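Long-range contacts in heme utilization carrier protein (Escherichia coli O157:H7, PDB 6U9J), which probably carries heme, or the anaerobilin product of anaerobic heme degradation, through the cytosol as a dimeric transport protein of the ChuX/HutX family: residues A[24-29]-A[120-125]; A[55-60]-A[130-135]; A[77-82]-A[97-102]; A[104-109]-A[148-153]. One frame throughout, in Å; residues are numbered along the deposited sequence.

Contacts 1, 2 and 4 converge on one antiparallel sheet (central strands 103-111, 114-122, 128-133, 56-62). Contact 1 sets a helix against it, contact 2 joins two of its strands and contact 4 brings in helix 144-157. Contacts 1 and 2, with centres about 18 Å apart, are joined by a probable hydrogen bond from F121 N to L130 O (3.0 Å); L120 N to A105 O (2.9 Å) similarly joins contacts 1 and 4. The centre of contact 3 lies about 17 Å from that of the chain, and T102 N to F122 O (3.0 Å), another probable bond, ties it to contact 1. Contacts 2 and 3 both touch the second subunit; contact 2 also holds a phosphate.

Contact 1: A[24-29]-A[120-125]; sequences TTLLEV and LFFNKE
A short helix packs its first turn against the end of a sheet strand here, with the ring of F122 as the meeting point. L27 lies over one face of that ring: its CD1 is 3.9 Å from the F122 ring centroid and only 10° off the ring normal, the geometry of a CH-pi contact. The CB of the same leucine approaches F122 CE2 at 3.8 Å, so the branch and the root of the side chain sit over the same face. L26 comes from another direction: with its CG anti to the backbone N (chi1 179°), that atom sits at the ring edge, 3.9 Å from F122 CE2 and near the ring plane. L26 CD2 touches both F122 CE2 and L120 CD2, each at 4.0 Å, and the L26 and L120 side chains cross at about a right angle. T25 supplies the N-cap of the helix: E28 N donates to T25 OG1 at 3.1 Å with an N-H...O angle of 162°. Its other branch faces the turn, T25 CG2 lying 3.7 Å from E125 O. Beyond these atoms, L26 also packs on L15 and E16 of helix 15-22 and on A128 of strand 128-133, while L27 packs on H103 of strand 103-111 and shares a backbone bond with G126. F122 has A105 as a further neighbour. The helix start thus lies between a second helix and three strands of the sheet.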
loop_
_atom_site.group_PDB
_atom_site.type_symbol
_atom_site.label_atom_id
_atom_site.label_comp_id
_atom_site.label_asym_id
_atom_site.label_seq_id
_atom_site.Cartn_x
_atom_site.Cartn_y
_atom_site.Cartn_z
ATOM N N THR A 24 -19.543 -10.974 -9.243
ATOM C CA THR A 24 -19.061 -10.289 -10.435
ATOM C C THR A 24 -17.869 -9.420 -10.028
ATOM O O THR A 24 -17.361 -9.516 -8.905
ATOM C CB THR A 24 -20.199 -9.499 -11.100
ATOM O OG1 THR A 24 -19.796 -9.076 -12.411
ATOM C CG2 THR A 24 -20.593 -8.288 -10.262
ATOM N N THR A 25 -17.408 -8.573 -10.947
ATOM C CA THR A 25 -16.245 -7.730 -10.706
ATOM C C THR A 25 -16.651 -6.366 -10.163
ATOM O O THR A 25 -17.753 -5.875 -10.413
ATOM C CB THR A 25 -15.429 -7.538 -11.987
ATOM O OG1 THR A 25 -16.139 -6.679 -12.893
ATOM C CG2 THR A 25 -15.185 -8.884 -12.659
ATOM N N LEU A 26 -15.723 -5.748 -9.425
ATOM C CA LEU A 26 -15.950 -4.387 -8.947
ATOM C C LEU A 26 -16.195 -3.424 -10.102
ATOM O O LEU A 26 -17.014 -2.503 -9.985
ATOM C CB LEU A 26 -14.774 -3.920 -8.096
ATOM C CG LEU A 26 -14.831 -2.504 -7.534
ATOM C CD1 LEU A 26 -15.987 -2.372 -6.539
ATOM C CD2 LEU A 26 -13.507 -2.157 -6.864
ATOM N N LEU A 27 -15.492 -3.605 -11.223
ATOM C CA LEU A 27 -15.729 -2.720 -12.363
ATOM C C LEU A 27 -17.173 -2.808 -12.850
ATOM O O LEU A 27 -17.801 -1.782 -13.135
ATOM C CB LEU A 27 -14.763 -3.038 -13.507
ATOM C CG LEU A 27 -14.955 -2.179 -14.763
ATOM C CD1 LEU A 27 -14.849 -0.686 -14.440
ATOM C CD2 LEU A 27 -13.941 -2.569 -15.823
ATOM N N GLU A 28 -17.714 -4.021 -12.968
ATOM C CA GLU A 28 -19.092 -4.138 -13.433
ATOM C C GLU A 28 -20.067 -3.482 -12.460
ATOM O O GLU A 28 -21.041 -2.859 -12.888
ATOM C CB GLU A 28 -19.461 -5.603 -13.664
ATOM C CG GLU A 28 -20.714 -5.767 -14.516
ATOM C CD GLU A 28 -20.511 -5.278 -15.944
ATOM O OE1 GLU A 28 -21.470 -4.725 -16.528
ATOM O OE2 GLU A 28 -19.392 -5.439 -16.477
ATOM N N VAL A 29 -19.810 -3.586 -11.155
ATOM C CA VAL A 29 -20.635 -2.871 -10.180
ATOM C C VAL A 29 -20.528 -1.366 -10.398
ATOM O O VAL A 29 -21.532 -0.649 -10.434
ATOM C CB VAL A 29 -20.228 -3.253 -8.749
ATOM C CG1 VAL A 29 -20.939 -2.353 -7.722
ATOM C CG2 VAL A 29 -20.518 -4.720 -8.494
ATOM N N LEU A 120 -11.036 5.334 -8.844
ATOM C CA LEU A 120 -10.630 3.937 -8.767
ATOM C C LEU A 120 -9.834 3.595 -10.012
ATOM O O LEU A 120 -10.271 3.884 -11.132
ATOM C CB LEU A 120 -11.832 2.998 -8.656
ATOM C CG LEU A 120 -12.274 2.618 -7.247
ATOM C CD1 LEU A 120 -12.484 3.866 -6.410
ATOM C CD2 LEU A 120 -13.552 1.802 -7.322
ATOM N N PHE A 121 -8.681 2.969 -9.813
ATOM C CA PHE A 121 -7.855 2.469 -10.904
ATOM C C PHE A 121 -8.020 0.961 -10.947
ATOM O O PHE A 121 -7.811 0.289 -9.933
ATOM C CB PHE A 121 -6.381 2.834 -10.699
ATOM C CG PHE A 121 -6.116 4.318 -10.629
ATOM C CD1 PHE A 121 -6.343 5.027 -9.450
ATOM C CD2 PHE A 121 -5.626 5.006 -11.730
ATOM C CE1 PHE A 121 -6.100 6.385 -9.375
ATOM C CE2 PHE A 121 -5.372 6.354 -11.669
ATOM C CZ PHE A 121 -5.611 7.059 -10.491
ATOM N N PHE A 122 -8.401 0.430 -12.105
ATOM C CA PHE A 122 -8.709 -0.990 -12.257
ATOM C C PHE A 122 -7.638 -1.736 -13.042
ATOM O O PHE A 122 -7.088 -1.215 -14.021
ATOM C CB PHE A 122 -10.037 -1.188 -12.988
ATOM C CG PHE A 122 -11.222 -0.714 -12.227
ATOM C CD1 PHE A 122 -11.655 0.593 -12.352
ATOM C CD2 PHE A 122 -11.890 -1.572 -11.383
ATOM C CE1 PHE A 122 -12.762 1.042 -11.645
ATOM C CE2 PHE A 122 -12.996 -1.138 -10.670
ATOM C CZ PHE A 122 -13.428 0.177 -10.805
ATOM N N ASN A 123 -7.402 -2.989 -12.650
ATOM C CA ASN A 123 -6.556 -3.880 -13.431
ATOM C C ASN A 123 -7.412 -4.630 -14.454
ATOM O O ASN A 123 -8.624 -4.429 -14.556
ATOM C CB ASN A 123 -5.775 -4.834 -12.517
ATOM C CG ASN A 123 -6.673 -5.735 -11.682
ATOM O OD1 ASN A 123 -7.765 -6.117 -12.093
ATOM N ND2 ASN A 123 -6.200 -6.083 -10.491
ATOM N N LYS A 124 -6.778 -5.511 -15.225
ATOM C CA LYS A 124 -7.495 -6.199 -16.289
ATOM C C LYS A 124 -8.495 -7.227 -15.780
ATOM O O LYS A 124 -9.335 -7.679 -16.563
ATOM C CB LYS A 124 -6.502 -6.876 -17.233
ATOM C CG LYS A 124 -5.801 -8.084 -16.639
ATOM C CD LYS A 124 -4.579 -8.460 -17.476
ATOM C CE LYS A 124 -4.150 -9.896 -17.229
ATOM N NZ LYS A 124 -3.737 -10.132 -15.818
ATOM N N GLU A 125 -8.426 -7.620 -14.509
ATOM C CA GLU A 125 -9.432 -8.502 -13.935
ATOM C C GLU A 125 -10.647 -7.736 -13.432
ATOM O O GLU A 125 -11.582 -8.357 -12.917
ATOM C CB GLU A 125 -8.842 -9.321 -12.781
ATOM C CG GLU A 125 -7.438 -9.872 -13.048
ATOM C CD GLU A 125 -7.439 -11.132 -13.902
ATOM O OE1 GLU A 125 -6.375 -11.780 -14.005
ATOM O OE2 GLU A 125 -8.501 -11.479 -14.465
#

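Contact 2: A[55-60]-A[130-135]; sequences GNVTTL and LKIFLG. With PO4 (phosphate ion), chain E.
T58 and F133 form an antiparallel hydrogen-bonded pair, and L60 with K131 forms the next, joining neighbouring strands of the large sheet; the N-to-C directions of the short segments 56-60 and 130-133 are 156° apart. The T58-F133 pair is nearly straight: T58 N donates to F133 O at 3.0 Å (175°), and F133 N returns to T58 O at 2.7 Å, both in the carbonyl plane. L60 N reaches K131 O at 2.8 Å, and K131 N completes the pair with L60 O at 3.1 Å. Between them T59 faces I132 as a non-hydrogen-bonded pair on the buried face. Here the packing is close: V57 CG2 meets I132 CG2 at 3.9 Å, T59 CG2 meets L130 CD1 at 3.9 Å, and L68 of the second subunit packs on both T59 and L130. The face carrying T58, L60, K131 and F133 is only partly buried and looser, L60 CD1 lying 4.2 Å from F133 CE1. K131 makes a salt bridge with E16. Toward the G135 side of the contact, T58 OG1, set beside its own backbone N (chi1 -56°), makes a weak 3.1 Å hydrogen bond to phosphate O1, and S71 OG also binds this ion. The T59/I132 face is therefore buried and mostly apolar, whereas the other is mixed, with L60 and F133 beside T58 and K131; the phosphate, probably from the crystallisation liquor, is no evidence for a ligand site.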
loop_
_atom_site.group_PDB
_atom_site.type_symbol
_atom_site.label_atom_id
_atom_site.label_comp_id
_atom_site.label_asym_id
_atom_site.label_seq_id
_atom_site.Cartn_x
_atom_site.Cartn_y
_atom_site.Cartn_z
ATOM N N GLY A 55 -4.479 19.552 -4.009
ATOM C CA GLY A 55 -4.233 19.652 -2.577
ATOM C C GLY A 55 -4.237 18.311 -1.865
ATOM O O GLY A 55 -3.905 17.286 -2.465
ATOM N N ASN A 56 -4.610 18.290 -0.588
ATOM C CA ASN A 56 -4.504 17.054 0.177
ATOM C C ASN A 56 -5.607 16.077 -0.210
ATOM O O ASN A 56 -6.802 16.372 -0.061
ATOM C CB ASN A 56 -4.544 17.346 1.672
ATOM C CG ASN A 56 -3.352 18.173 2.132
ATOM O OD1 ASN A 56 -2.203 17.863 1.810
ATOM N ND2 ASN A 56 -3.621 19.228 2.897
ATOM N N VAL A 57 -5.200 14.908 -0.699
ATOM C CA VAL A 57 -6.101 13.805 -0.992
ATOM C C VAL A 57 -5.631 12.585 -0.202
ATOM O O VAL A 57 -4.553 12.585 0.390
ATOM C CB VAL A 57 -6.172 13.496 -2.503
ATOM C CG1 VAL A 57 -6.752 14.696 -3.268
ATOM C CG2 VAL A 57 -4.794 13.112 -3.063
ATOM N N THR A 58 -6.448 11.535 -0.198
ATOM C CA THR A 58 -6.093 10.275 0.445
ATOM C C THR A 58 -5.929 9.184 -0.602
ATOM O O THR A 58 -6.886 8.832 -1.300
ATOM C CB THR A 58 -7.141 9.860 1.472
ATOM O OG1 THR A 58 -7.303 10.911 2.433
ATOM C CG2 THR A 58 -6.704 8.569 2.180
ATOM N N THR A 59 -4.719 8.638 -0.693
ATOM C CA THR A 59 -4.404 7.541 -1.592
ATOM C C THR A 59 -4.384 6.250 -0.792
ATOM O O THR A 59 -3.758 6.192 0.270
ATOM C CB THR A 59 -3.049 7.766 -2.260
ATOM O OG1 THR A 59 -3.068 9.013 -2.962
ATOM C CG2 THR A 59 -2.739 6.637 -3.230
ATOM N N LEU A 60 -5.076 5.236 -1.287
ATOM C CA LEU A 60 -5.296 4.004 -0.546
ATOM C C LEU A 60 -4.882 2.799 -1.381
ATOM O O LEU A 60 -5.195 2.719 -2.572
ATOM C CB LEU A 60 -6.783 3.898 -0.135
ATOM C CG LEU A 60 -7.283 2.701 0.671
ATOM C CD1 LEU A 60 -8.395 3.129 1.626
ATOM C CD2 LEU A 60 -7.758 1.588 -0.254
ATOM N N LEU A 130 -5.717 0.649 -7.039
ATOM C CA LEU A 130 -5.391 1.844 -6.278
ATOM C C LEU A 130 -6.666 2.656 -6.173
ATOM O O LEU A 130 -7.508 2.589 -7.064
ATOM C CB LEU A 130 -4.290 2.661 -6.962
ATOM C CG LEU A 130 -3.651 3.736 -6.098
ATOM C CD1 LEU A 130 -2.778 3.121 -5.010
ATOM C CD2 LEU A 130 -2.846 4.683 -6.973
ATOM N N LYS A 131 -6.815 3.398 -5.074
ATOM C CA LYS A 131 -7.940 4.310 -4.902
ATOM C C LYS A 131 -7.430 5.657 -4.417
ATOM O O LYS A 131 -6.479 5.723 -3.635
ATOM C CB LYS A 131 -8.972 3.762 -3.889
ATOM C CG LYS A 131 -9.606 2.433 -4.288
ATOM C CD LYS A 131 -10.743 2.051 -3.345
ATOM C CE LYS A 131 -11.332 0.698 -3.701
ATOM N NZ LYS A 131 -12.542 0.417 -2.856
ATOM N N ILE A 132 -8.047 6.734 -4.889
ATOM C CA ILE A 132 -7.817 8.073 -4.354
ATOM C C ILE A 132 -9.156 8.634 -3.912
ATOM O O ILE A 132 -10.118 8.614 -4.686
ATOM C CB ILE A 132 -7.163 9.007 -5.384
ATOM C CG1 ILE A 132 -5.808 8.451 -5.831
ATOM C CG2 ILE A 132 -6.980 10.402 -4.794
ATOM C CD1 ILE A 132 -5.233 9.205 -7.012
ATOM N N PHE A 133 -9.217 9.142 -2.680
ATOM C CA PHE A 133 -10.420 9.740 -2.117
ATOM C C PHE A 133 -10.203 11.225 -1.874
ATOM O O PHE A 133 -9.130 11.634 -1.437
ATOM C CB PHE A 133 -10.795 9.073 -0.787
ATOM C CG PHE A 133 -11.267 7.668 -0.934
ATOM C CD1 PHE A 133 -10.365 6.615 -0.918
ATOM C CD2 PHE A 133 -12.623 7.391 -1.070
ATOM C CE1 PHE A 133 -10.805 5.306 -1.054
ATOM C CE2 PHE A 133 -13.072 6.081 -1.205
ATOM C CZ PHE A 133 -12.162 5.040 -1.200
ATOM N N LEU A 134 -11.242 12.031 -2.089
ATOM C CA LEU A 134 -11.104 13.457 -1.833
ATOM C C LEU A 134 -10.924 13.727 -0.348
ATOM O O LEU A 134 -11.379 12.959 0.504
ATOM C CB LEU A 134 -12.322 14.219 -2.331
ATOM C CG LEU A 134 -12.440 14.427 -3.826
ATOM C CD1 LEU A 134 -13.465 15.521 -4.108
ATOM C CD2 LEU A 134 -11.104 14.786 -4.439
ATOM N N GLY A 135 -10.255 14.850 -0.046
ATOM C CA GLY A 135 -9.981 15.225 1.329
ATOM C C GLY A 135 -11.180 15.816 2.053
ATOM O O GLY A 135 -12.219 16.131 1.476
HETATM P P PO4 E . -7.635 14.476 4.289
HETATM O O1 PO4 E . -6.867 13.957 3.086
HETATM O O2 PO4 E . -6.899 14.106 5.558
HETATM O O3 PO4 E . -7.768 15.981 4.199
HETATM O O4 PO4 E . -9.016 13.864 4.335
#

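Contact 3: A[77-82]-A[97-102]; sequences GFHRHG and KAENCT
H79, on the edge strand 77-80 of the small three-stranded antiparallel sheet, faces the 3-10 turn 98-100 that follows the last strand of that sheet. Its imidazole, with CG anti to the carbonyl carbon (chi1 -65°), turns an edge to A98, and H79 CE1 lies 4.1 Å from A98 CB, near the ring plane. E99 bends at chi2 (-57°), which brings its carboxylate back toward the histidine; the ring and carboxylate planes stand 57° apart. H79 ND1 and E99 OE1 are 3.9 Å apart, and water 1 fills the bridging role: it lies in the ring plane 2.9 Å from H79 ND1 and donates to E99 OE1 at 2.8 Å. The same water donates weakly to G82 O at 3.2 Å, so it links H79, E99 and G82. The other imidazole nitrogen, NE2, is hydrogen-bonded to D45 OD1, which would limit the ring's rotation. F84 also meets this ring. K97 NZ is hydrogen-bonded to A64 O of the second subunit. The backbone contact is likewise mediated by solvent: water 2 donates to G82 O at 2.7 Å and accepts from E99 N at 2.9 Å.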
loop_
_atom_site.group_PDB
_atom_site.type_symbol
_atom_site.label_atom_id
_atom_site.label_comp_id
_atom_site.label_asym_id
_atom_site.label_seq_id
_atom_site.Cartn_x
_atom_site.Cartn_y
_atom_site.Cartn_z
ATOM N N GLY A 77 4.878 11.945 -11.135
ATOM C CA GLY A 77 5.648 10.775 -11.498
ATOM C C GLY A 77 6.114 10.827 -12.937
ATOM O O GLY A 77 5.734 11.711 -13.708
ATOM N N PHE A 78 6.941 9.848 -13.290
ATOM C CA PHE A 78 7.462 9.721 -14.645
ATOM C C PHE A 78 7.444 8.256 -15.050
ATOM O O PHE A 78 7.620 7.364 -14.213
ATOM C CB PHE A 78 8.896 10.289 -14.759
ATOM C CG PHE A 78 9.891 9.628 -13.838
ATOM C CD1 PHE A 78 10.011 10.035 -12.513
ATOM C CD2 PHE A 78 10.695 8.594 -14.296
ATOM C CE1 PHE A 78 10.913 9.420 -11.660
ATOM C CE2 PHE A 78 11.618 7.972 -13.452
ATOM C CZ PHE A 78 11.733 8.392 -12.138
ATOM N N HIS A 79 7.245 8.009 -16.346
ATOM C CA HIS A 79 7.224 6.655 -16.880
ATOM C C HIS A 79 8.634 6.219 -17.270
ATOM O O HIS A 79 9.369 6.983 -17.903
ATOM C CB HIS A 79 6.301 6.563 -18.096
ATOM C CG HIS A 79 4.853 6.803 -17.780
ATOM N ND1 HIS A 79 4.004 5.794 -17.395
ATOM C CD2 HIS A 79 4.108 7.930 -17.841
ATOM C CE1 HIS A 79 2.791 6.295 -17.200
ATOM N NE2 HIS A 79 2.831 7.589 -17.457
ATOM N N ARG A 80 8.998 4.988 -16.908
ATOM C CA ARG A 80 10.291 4.412 -17.304
ATOM C C ARG A 80 10.177 2.895 -17.265
ATOM O O ARG A 80 9.856 2.324 -16.217
ATOM C CB ARG A 80 11.402 4.907 -16.379
ATOM C CG ARG A 80 12.825 4.729 -16.937
ATOM C CD ARG A 80 13.841 4.969 -15.828
ATOM N NE ARG A 80 15.178 4.518 -16.204
ATOM C CZ ARG A 80 16.117 5.311 -16.704
ATOM N NH1 ARG A 80 15.864 6.601 -16.881
ATOM N NH2 ARG A 80 17.311 4.811 -17.016
ATOM N N HIS A 81 10.418 2.242 -18.408
ATOM C CA HIS A 81 10.471 0.780 -18.492
ATOM C C HIS A 81 9.203 0.115 -17.965
ATOM O O HIS A 81 9.253 -0.926 -17.303
ATOM C CB HIS A 81 11.690 0.231 -17.749
ATOM C CG HIS A 81 12.989 0.535 -18.419
ATOM N ND1 HIS A 81 13.193 0.333 -19.767
ATOM C CD2 HIS A 81 14.156 1.018 -17.928
ATOM C CE1 HIS A 81 14.426 0.689 -20.080
ATOM N NE2 HIS A 81 15.031 1.106 -18.983
ATOM N N GLY A 82 8.052 0.712 -18.268
ATOM C CA GLY A 82 6.781 0.138 -17.888
ATOM C C GLY A 82 6.269 0.534 -16.520
ATOM O O GLY A 82 5.100 0.261 -16.214
ATOM N N LYS A 97 2.397 -0.034 -11.852
ATOM C CA LYS A 97 2.420 -0.642 -13.189
ATOM C C LYS A 97 1.231 -0.064 -13.955
ATOM O O LYS A 97 0.186 -0.696 -14.137
ATOM C CB LYS A 97 2.370 -2.162 -13.103
ATOM C CG LYS A 97 3.608 -2.775 -12.477
ATOM C CD LYS A 97 3.492 -4.285 -12.361
ATOM C CE LYS A 97 4.673 -4.840 -11.576
ATOM N NZ LYS A 97 4.477 -6.275 -11.215
ATOM N N ALA A 98 1.398 1.179 -14.409
ATOM C CA ALA A 98 0.276 1.925 -14.977
ATOM C C ALA A 98 -0.220 1.346 -16.293
ATOM O O ALA A 98 -1.379 1.563 -16.649
ATOM C CB ALA A 98 0.660 3.388 -15.177
ATOM N N GLU A 99 0.619 0.627 -17.044
ATOM C CA GLU A 99 0.083 -0.014 -18.236
ATOM C C GLU A 99 -0.777 -1.220 -17.922
ATOM O O GLU A 99 -1.449 -1.739 -18.826
ATOM C CB GLU A 99 1.222 -0.442 -19.163
ATOM C CG GLU A 99 2.258 0.633 -19.348
ATOM C CD GLU A 99 1.676 1.920 -19.885
ATOM O OE1 GLU A 99 2.142 2.999 -19.462
ATOM O OE2 GLU A 99 0.767 1.854 -20.744
ATOM N N ASN A 100 -0.781 -1.682 -16.673
ATOM C CA ASN A 100 -1.732 -2.688 -16.245
ATOM C C ASN A 100 -3.050 -2.065 -15.795
ATOM O O ASN A 100 -3.984 -2.801 -15.475
ATOM C CB ASN A 100 -1.137 -3.530 -15.113
ATOM C CG ASN A 100 -0.360 -4.733 -15.625
ATOM O OD1 ASN A 100 -0.544 -5.160 -16.757
ATOM N ND2 ASN A 100 0.477 -5.300 -14.770
ATOM N N CYS A 101 -3.142 -0.734 -15.799
ATOM C CA CYS A 101 -4.400 -0.052 -15.510
ATOM C C CYS A 101 -5.212 0.001 -16.795
ATOM O O CYS A 101 -4.858 0.731 -17.729
ATOM C CB CYS A 101 -4.136 1.350 -14.981
ATOM S SG CYS A 101 -5.692 2.235 -14.659
ATOM N N THR A 102 -6.299 -0.766 -16.854
ATOM C CA THR A 102 -7.109 -0.792 -18.066
ATOM C C THR A 102 -8.345 0.097 -18.001
ATOM O O THR A 102 -8.903 0.420 -19.058
ATOM C CB THR A 102 -7.541 -2.226 -18.394
ATOM O OG1 THR A 102 -8.330 -2.743 -17.320
ATOM C CG2 THR A 102 -6.322 -3.130 -18.601
HETATM O O HOH W 1 3.688 2.938 -17.130
HETATM O O HOH W 2 2.806 -1.066 -16.332
#

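Contact 4: A[104-109]-A[148-153]; sequences IALIER and SAFHTL
F150 and L106 meet where helix 144-157 packs across the antiparallel sheet, the segment axes passing 10.0 Å apart with their N-to-C directions at 134°. The first shell centres on the F150 ring and includes the E108-H151 pair. L106 CD2 stands over one face, 4.1 Å from the F150 ring centroid, a CH-pi contact offset toward the rim, while L106 CB touches F150 CZ at 3.7 Å. The same CD2 branch reaches on to the next helical turn, 4.0 Å from L153 CD2. F150 holds CG anti to its backbone N (chi1 175°), which sends the ring from the helix toward the strand. E108, two residues along the strand and on the same side as L106, slides past the ring in the opposite direction, E108 CG lying 3.5 Å from F150 CE1. Its chain is extended beyond CG, carrying the carboxylate to the neighbouring helix residue, H151. The two side chains cross at about a right angle, and H151 NE2 donates to E108 OE2 at 2.7 Å on the syn side, 30° out of the carboxylate plane. Outside this shell, A154 and L157 of the same helix also cover L106, and S35 lies beside E108; backbone bonds from L106 to T37 and from E108 to S35 hold the strand in the sheet. Within the helix, L153 is held by its own backbone bond, L153 N donating to A149 O at 3.0 Å.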
loop_
_atom_site.group_PDB
_atom_site.type_symbol
_atom_site.label_atom_id
_atom_site.label_comp_id
_atom_site.label_asym_id
_atom_site.label_seq_id
_atom_site.Cartn_x
_atom_site.Cartn_y
_atom_site.Cartn_z
ATOM N N ILE A 104 -10.319 3.445 -15.468
ATOM C CA ILE A 104 -10.351 4.387 -14.355
ATOM C C ILE A 104 -11.787 4.859 -14.188
ATOM O O ILE A 104 -12.463 5.153 -15.178
ATOM C CB ILE A 104 -9.422 5.588 -14.607
ATOM C CG1 ILE A 104 -7.986 5.101 -14.849
ATOM C CG2 ILE A 104 -9.514 6.599 -13.443
ATOM C CD1 ILE A 104 -7.082 6.184 -15.411
ATOM N N ALA A 105 -12.255 4.946 -12.946
ATOM C CA ALA A 105 -13.602 5.447 -12.698
ATOM C C ALA A 105 -13.570 6.599 -11.710
ATOM O O ALA A 105 -12.814 6.578 -10.739
ATOM C CB ALA A 105 -14.531 4.350 -12.169
ATOM N N LEU A 106 -14.403 7.603 -11.959
ATOM C CA LEU A 106 -14.712 8.628 -10.974
ATOM C C LEU A 106 -16.094 8.320 -10.426
ATOM O O LEU A 106 -17.035 8.126 -11.201
ATOM C CB LEU A 106 -14.680 10.032 -11.585
ATOM C CG LEU A 106 -13.298 10.705 -11.631
ATOM C CD1 LEU A 106 -12.339 9.950 -12.536
ATOM C CD2 LEU A 106 -13.411 12.163 -12.073
ATOM N N ILE A 107 -16.201 8.238 -9.100
ATOM C CA ILE A 107 -17.421 7.800 -8.429
ATOM C C ILE A 107 -17.847 8.811 -7.377
ATOM O O ILE A 107 -17.029 9.297 -6.596
ATOM C CB ILE A 107 -17.211 6.424 -7.766
ATOM C CG1 ILE A 107 -16.858 5.380 -8.825
ATOM C CG2 ILE A 107 -18.472 6.019 -6.961
ATOM C CD1 ILE A 107 -16.208 4.133 -8.252
ATOM N N GLU A 108 -19.151 9.088 -7.322
ATOM C CA GLU A 108 -19.748 9.816 -6.211
ATOM C C GLU A 108 -20.870 8.966 -5.645
ATOM O O GLU A 108 -21.706 8.461 -6.399
ATOM C CB GLU A 108 -20.288 11.178 -6.647
ATOM C CG GLU A 108 -19.201 12.115 -7.144
ATOM C CD GLU A 108 -19.773 13.403 -7.709
ATOM O OE1 GLU A 108 -19.876 13.516 -8.947
ATOM O OE2 GLU A 108 -20.129 14.294 -6.907
ATOM N N ARG A 109 -20.859 8.772 -4.333
ATOM C CA ARG A 109 -21.947 8.032 -3.695
ATOM C C ARG A 109 -21.957 8.349 -2.211
ATOM O O ARG A 109 -21.077 9.031 -1.686
ATOM C CB ARG A 109 -21.794 6.524 -3.924
ATOM C CG ARG A 109 -20.504 5.960 -3.348
ATOM C CD ARG A 109 -20.388 4.461 -3.591
ATOM N NE ARG A 109 -21.455 3.737 -2.900
ATOM C CZ ARG A 109 -21.274 2.888 -1.889
ATOM N NH1 ARG A 109 -22.325 2.294 -1.334
ATOM N NH2 ARG A 109 -20.055 2.619 -1.439
ATOM N N SER A 148 -15.501 20.539 -6.605
ATOM C CA SER A 148 -15.665 21.271 -7.856
ATOM C C SER A 148 -14.627 20.842 -8.894
ATOM O O SER A 148 -14.963 20.601 -10.059
ATOM C CB SER A 148 -15.569 22.770 -7.596
ATOM O OG SER A 148 -15.822 23.497 -8.789
ATOM N N ALA A 149 -13.366 20.716 -8.478
ATOM C CA ALA A 149 -12.318 20.296 -9.408
ATOM C C ALA A 149 -12.548 18.865 -9.896
ATOM O O ALA A 149 -12.329 18.551 -11.073
ATOM C CB ALA A 149 -10.962 20.431 -8.723
ATOM N N PHE A 150 -13.008 17.989 -9.001
ATOM C CA PHE A 150 -13.372 16.631 -9.381
ATOM C C PHE A 150 -14.471 16.637 -10.443
ATOM O O PHE A 150 -14.400 15.901 -11.434
ATOM C CB PHE A 150 -13.779 15.881 -8.096
ATOM C CG PHE A 150 -14.313 14.491 -8.287
ATOM C CD1 PHE A 150 -15.666 14.275 -8.554
ATOM C CD2 PHE A 150 -13.498 13.389 -8.073
ATOM C CE1 PHE A 150 -16.155 12.987 -8.685
ATOM C CE2 PHE A 150 -13.992 12.100 -8.198
ATOM C CZ PHE A 150 -15.317 11.901 -8.499
ATOM N N HIS A 151 -15.508 17.470 -10.255
ATOM C CA HIS A 151 -16.567 17.563 -11.255
ATOM C C HIS A 151 -16.049 18.098 -12.585
ATOM O O HIS A 151 -16.500 17.660 -13.652
ATOM C CB HIS A 151 -17.687 18.456 -10.742
ATOM C CG HIS A 151 -18.524 17.810 -9.691
ATOM N ND1 HIS A 151 -19.109 18.523 -8.670
ATOM C CD2 HIS A 151 -18.871 16.515 -9.501
ATOM C CE1 HIS A 151 -19.785 17.694 -7.893
ATOM N NE2 HIS A 151 -19.671 16.474 -8.379
ATOM N N THR A 152 -15.110 19.043 -12.541
ATOM C CA THR A 152 -14.507 19.538 -13.780
ATOM C C THR A 152 -13.771 18.427 -14.523
ATOM O O THR A 152 -13.879 18.312 -15.750
ATOM C CB THR A 152 -13.574 20.707 -13.460
ATOM O OG1 THR A 152 -14.352 21.796 -12.955
ATOM C CG2 THR A 152 -12.824 21.174 -14.702
ATOM N N LEU A 153 -13.040 17.585 -13.797
ATOM C CA LEU A 153 -12.334 16.483 -14.449
ATOM C C LEU A 153 -13.313 15.474 -15.032
ATOM O O LEU A 153 -13.134 15.008 -16.163
ATOM C CB LEU A 153 -11.396 15.801 -13.460
ATOM C CG LEU A 153 -10.714 14.501 -13.920
ATOM C CD1 LEU A 153 -9.839 14.690 -15.184
ATOM C CD2 LEU A 153 -9.881 13.925 -12.779
#